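Local coordinates for DNA polymerase III beta subunit (Streptococcus pyogenes, PDB 2AVT), which probably forms a ring-shaped dimer that encircles DNA and slides along it, tethering the replicative polymerase to its template, at residues K35-S40 with T44-N49; S80-I85 with V104-G109. All coordinates share one frame; numbering follows the deposited sequence.

Contact 1. Residues K35-S40 with T44-N49; sequences KIEVTS and TLTGSN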
# COMPACT_ATOMS: atom_id res chain seq x y z
N LYS A 35 -3.14 24.29 11.41
CA LYS A 35 -3.17 25.47 12.26
C LYS A 35 -3.01 25.01 13.70
O LYS A 35 -3.70 24.10 14.15
CB LYS A 35 -4.49 26.22 12.06
CG LYS A 35 -4.68 27.42 12.95
CD LYS A 35 -6.07 28.01 12.71
CE LYS A 35 -6.43 29.04 13.78
NZ LYS A 35 -7.91 29.32 13.77
N ILE A 36 -2.09 25.64 14.42
CA ILE A 36 -1.83 25.29 15.80
C ILE A 36 -2.10 26.48 16.70
O ILE A 36 -1.45 27.52 16.57
CB ILE A 36 -0.37 24.84 15.98
CG1 ILE A 36 -0.07 23.66 15.06
CG2 ILE A 36 -0.12 24.46 17.43
CD1 ILE A 36 1.36 23.18 15.15
N GLU A 37 -3.07 26.34 17.59
CA GLU A 37 -3.38 27.42 18.52
C GLU A 37 -3.11 26.92 19.93
O GLU A 37 -3.66 25.91 20.34
CB GLU A 37 -4.84 27.84 18.40
CG GLU A 37 -5.20 28.37 17.05
CD GLU A 37 -6.69 28.59 16.91
OE1 GLU A 37 -7.46 27.62 17.13
OE2 GLU A 37 -7.09 29.72 16.58
N VAL A 38 -2.26 27.63 20.65
CA VAL A 38 -1.91 27.24 21.99
C VAL A 38 -2.59 28.16 23.00
O VAL A 38 -2.39 29.38 22.98
CB VAL A 38 -0.38 27.29 22.20
CG1 VAL A 38 -0.02 26.86 23.61
CG2 VAL A 38 0.32 26.39 21.17
N THR A 39 -3.42 27.57 23.86
CA THR A 39 -4.12 28.34 24.88
C THR A 39 -3.76 27.81 26.27
O THR A 39 -3.04 26.81 26.39
CB THR A 39 -5.65 28.29 24.69
OG1 THR A 39 -6.13 26.97 24.98
CG2 THR A 39 -6.00 28.64 23.26
N SER A 40 -4.26 28.47 27.30
CA SER A 40 -3.96 28.06 28.67
C SER A 40 -4.41 26.64 29.01
O SER A 40 -3.80 25.95 29.83
CB SER A 40 -4.60 29.03 29.65
OG SER A 40 -4.24 30.36 29.34
N THR A 44 -4.73 23.32 20.48
CA THR A 44 -5.76 22.98 19.51
C THR A 44 -5.21 22.94 18.09
O THR A 44 -4.59 23.90 17.61
CB THR A 44 -6.93 23.98 19.59
OG1 THR A 44 -7.54 23.88 20.88
CG2 THR A 44 -7.97 23.67 18.52
N LEU A 45 -5.46 21.81 17.43
CA LEU A 45 -5.00 21.59 16.05
C LEU A 45 -6.19 21.67 15.10
O LEU A 45 -7.23 21.04 15.35
CB LEU A 45 -4.35 20.21 15.95
CG LEU A 45 -3.28 19.93 17.00
CD1 LEU A 45 -2.74 18.51 16.82
CD2 LEU A 45 -2.14 20.94 16.86
N THR A 46 -6.03 22.43 14.02
CA THR A 46 -7.11 22.58 13.04
C THR A 46 -6.64 22.27 11.62
O THR A 46 -5.56 22.71 11.20
CB THR A 46 -7.70 24.01 13.04
OG1 THR A 46 -8.22 24.33 14.33
CG2 THR A 46 -8.82 24.11 12.01
N GLY A 47 -7.46 21.51 10.91
CA GLY A 47 -7.17 21.15 9.53
C GLY A 47 -8.48 21.19 8.75
O GLY A 47 -9.55 20.95 9.34
N SER A 48 -8.41 21.52 7.46
CA SER A 48 -9.60 21.57 6.61
C SER A 48 -9.23 21.46 5.15
O SER A 48 -8.12 21.83 4.74
CB SER A 48 -10.41 22.86 6.85
OG SER A 48 -9.65 24.00 6.50
N ASN A 49 -10.17 20.94 4.35
CA ASN A 49 -9.94 20.74 2.93
C ASN A 49 -11.09 21.28 2.08
O ASN A 49 -11.25 20.86 0.93
CB ASN A 49 -9.79 19.24 2.64
CG ASN A 49 -11.06 18.45 2.96
OD1 ASN A 49 -12.11 19.02 3.26
ND2 ASN A 49 -10.97 17.14 2.89
O HOH W 1 -6.40 25.29 15.70

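Contact 2. Residues S80-I85 with V104-G109; sequences SFFINI and VVLTSG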
# COMPACT_ATOMS: atom_id res chain seq x y z
N SER A 80 1.76 17.91 6.27
CA SER A 80 2.50 16.68 6.01
C SER A 80 3.97 16.82 6.38
O SER A 80 4.57 15.92 6.97
CB SER A 80 2.38 16.28 4.54
OG SER A 80 1.09 15.78 4.29
N PHE A 81 4.55 17.96 6.04
CA PHE A 81 5.94 18.22 6.34
C PHE A 81 6.18 18.30 7.86
O PHE A 81 7.10 17.67 8.39
CB PHE A 81 6.34 19.52 5.65
CG PHE A 81 7.76 19.93 5.89
CD1 PHE A 81 8.81 19.12 5.50
CD2 PHE A 81 8.05 21.14 6.49
CE1 PHE A 81 10.12 19.51 5.72
CE2 PHE A 81 9.35 21.53 6.71
CZ PHE A 81 10.39 20.71 6.32
N PHE A 82 5.33 19.04 8.56
CA PHE A 82 5.48 19.19 10.00
C PHE A 82 5.37 17.86 10.72
O PHE A 82 6.15 17.56 11.63
CB PHE A 82 4.41 20.14 10.55
CG PHE A 82 4.47 20.30 12.04
CD1 PHE A 82 5.61 20.79 12.66
CD2 PHE A 82 3.37 19.98 12.83
CE1 PHE A 82 5.65 20.96 14.03
CE2 PHE A 82 3.41 20.15 14.20
CZ PHE A 82 4.55 20.64 14.81
N ILE A 83 4.38 17.06 10.33
CA ILE A 83 4.15 15.76 10.93
C ILE A 83 5.31 14.80 10.69
O ILE A 83 5.68 14.05 11.60
CB ILE A 83 2.84 15.14 10.42
CG1 ILE A 83 1.66 16.00 10.87
CG2 ILE A 83 2.71 13.72 10.91
CD1 ILE A 83 0.30 15.53 10.33
N ASN A 84 5.87 14.79 9.48
CA ASN A 84 7.03 13.92 9.22
C ASN A 84 8.21 14.35 10.11
O ASN A 84 8.95 13.51 10.61
CB ASN A 84 7.48 13.99 7.75
CG ASN A 84 6.46 13.40 6.80
OD1 ASN A 84 5.78 12.43 7.13
ND2 ASN A 84 6.37 13.96 5.61
N ILE A 85 8.38 15.65 10.31
CA ILE A 85 9.46 16.12 11.17
C ILE A 85 9.25 15.65 12.62
O ILE A 85 10.16 15.05 13.21
CB ILE A 85 9.56 17.65 11.12
CG1 ILE A 85 10.25 18.06 9.82
CG2 ILE A 85 10.35 18.17 12.31
CD1 ILE A 85 9.95 19.45 9.40
N VAL A 104 9.33 28.23 14.31
CA VAL A 104 9.25 27.46 15.54
C VAL A 104 10.49 26.59 15.65
O VAL A 104 10.91 25.95 14.68
CB VAL A 104 8.00 26.54 15.62
CG1 VAL A 104 6.75 27.39 15.80
CG2 VAL A 104 7.90 25.69 14.38
N VAL A 105 11.07 26.58 16.84
CA VAL A 105 12.25 25.78 17.11
C VAL A 105 11.75 24.55 17.84
O VAL A 105 11.15 24.66 18.92
CB VAL A 105 13.23 26.53 18.01
CG1 VAL A 105 14.45 25.66 18.30
CG2 VAL A 105 13.62 27.85 17.36
N LEU A 106 11.99 23.39 17.24
CA LEU A 106 11.58 22.12 17.81
C LEU A 106 12.84 21.47 18.39
O LEU A 106 13.82 21.24 17.66
CB LEU A 106 11.00 21.22 16.72
CG LEU A 106 9.87 21.80 15.84
CD1 LEU A 106 9.54 20.82 14.72
CD2 LEU A 106 8.62 22.06 16.70
N THR A 107 12.82 21.17 19.69
CA THR A 107 13.96 20.55 20.34
C THR A 107 13.57 19.22 20.96
O THR A 107 12.60 19.14 21.74
CB THR A 107 14.54 21.46 21.44
OG1 THR A 107 14.95 22.70 20.86
CG2 THR A 107 15.75 20.80 22.11
N SER A 108 14.29 18.18 20.59
CA SER A 108 14.05 16.84 21.10
C SER A 108 15.40 16.17 21.23
O SER A 108 16.02 15.80 20.23
CB SER A 108 13.17 16.05 20.13
OG SER A 108 12.91 14.75 20.63
N GLY A 109 15.85 16.00 22.47
CA GLY A 109 17.14 15.38 22.69
C GLY A 109 18.21 16.33 22.20
O GLY A 109 18.15 17.53 22.46

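Contact 1. Residues K35-S40 with T44-N49
Lys35, Ile36 and Glu37 pair with Thr46, Leu45 and Thr44 in an antiparallel beta hairpin of the N-terminal domain, formed by strands 33-39 and 42-48. Lys35 with Thr46 and Glu37 with Thr44 are the hydrogen-bonded pairs, each closed by two backbone bonds; Lys35 N to Thr46 O measures 2.9 Å and Thr44 N to Glu37 O 2.8 Å. Between them lies the non-hydrogen-bonded pair of Ile36 and Leu45. Their side chains run side by side in the same direction, and the Leu45 CD2 methyl meets both branches of the isoleucine, 3.9 Å from Ile36 CG1 and 4.1 Å from Ile36 CG2. On the other, partly exposed face the chemistry is polar. With CG anti to the backbone N (chi1 177°) and the rest of the chain extended, Lys35 brings its NZ to 3.0 Å from Glu37 OE2, a salt bridge along one strand with a weak hydrogen bond. A water 2.9 Å from the other carboxylate oxygen, Glu37 OE1, and 3.0 Å from Thr44 O can donate to either, though acceptors in reach outnumber its protons. Thr44 turns its hydroxyl to Thr57 on the next strand. Leu45 packs on Ala14, Leu15 and Thr18 of helix 8-18, so one face of the hairpin is backed by a helix and the other is polar, consistent with the sheet-and-helix domains of bacterial beta subunits.

Contact 2. Residues S80-I85 with V104-G109
Helix-on-sheet packing in the hydrophobic core of the N-terminal domain brings Phe82 and Ile85 of helix 79-88 against Leu106 of strand 103-108. No hydrogen bond joins the two segments; the contact is apolar and rests on these three buried side chains. Leu106 points its CB at the helix and puts both of its methyls to use. Its CD1 touches both helical residues, 3.7 Å from Ile85 CG2 and 4.0 Å from Phe82 CE1, while Leu106 CD2 lies 4.1 Å from the same Phe82 CE1. The leucine meets the ring obliquely and the isoleucine at about a right angle. Phe82 and Ile85 lie three residues apart, so nearly a full helical turn brings both to the side facing the sheet. The phenylalanine starts off across the line to the strand, and a chi1 of 178°, which sets CG opposite the backbone N, carries the ring to the leucine. The longer branch of Ile85 is also used: its CD1 methyl lies over one face of the Phe81 ring, 3.3 Å above its plane and displaced toward the rim. The backbone bond from Ile85 N to Phe81 O, 3.1 Å long, ties these two residues within the helix. Leu115 of strand 111-116 touches all three residues of the contact, Val96 of strand 93-99 adds to Leu106, and Leu15 of helix 8-18 packs on Phe82. In the second subunit, Leu280 packs on Phe81 and Ile281 on Ile85, which puts the helix at the dimer interface.

The hairpin of contact 1 and the strand of contact 2 lie in different sheets, the first continuing into the central domain. Their centres are about 16 Å apart, and the contacts meet where Ile36 CD1 packs on Phe82 CE2 at 3.8 Å. That touch ties the apolar side of the 35-40/44-49 hairpin to helix 79-88, consistent with one apolar core shared by both. Contact 1 is partly buried: paired backbones, with an apolar face inward and a polar, partly exposed face that carries a salt bridge and a bound water. Contact 2 is buried throughout and joins helix to strand by side-chain packing alone. Leu15 of helix 8-18 touches Leu45 and Phe82. Residues of the second subunit pack only against contact 2.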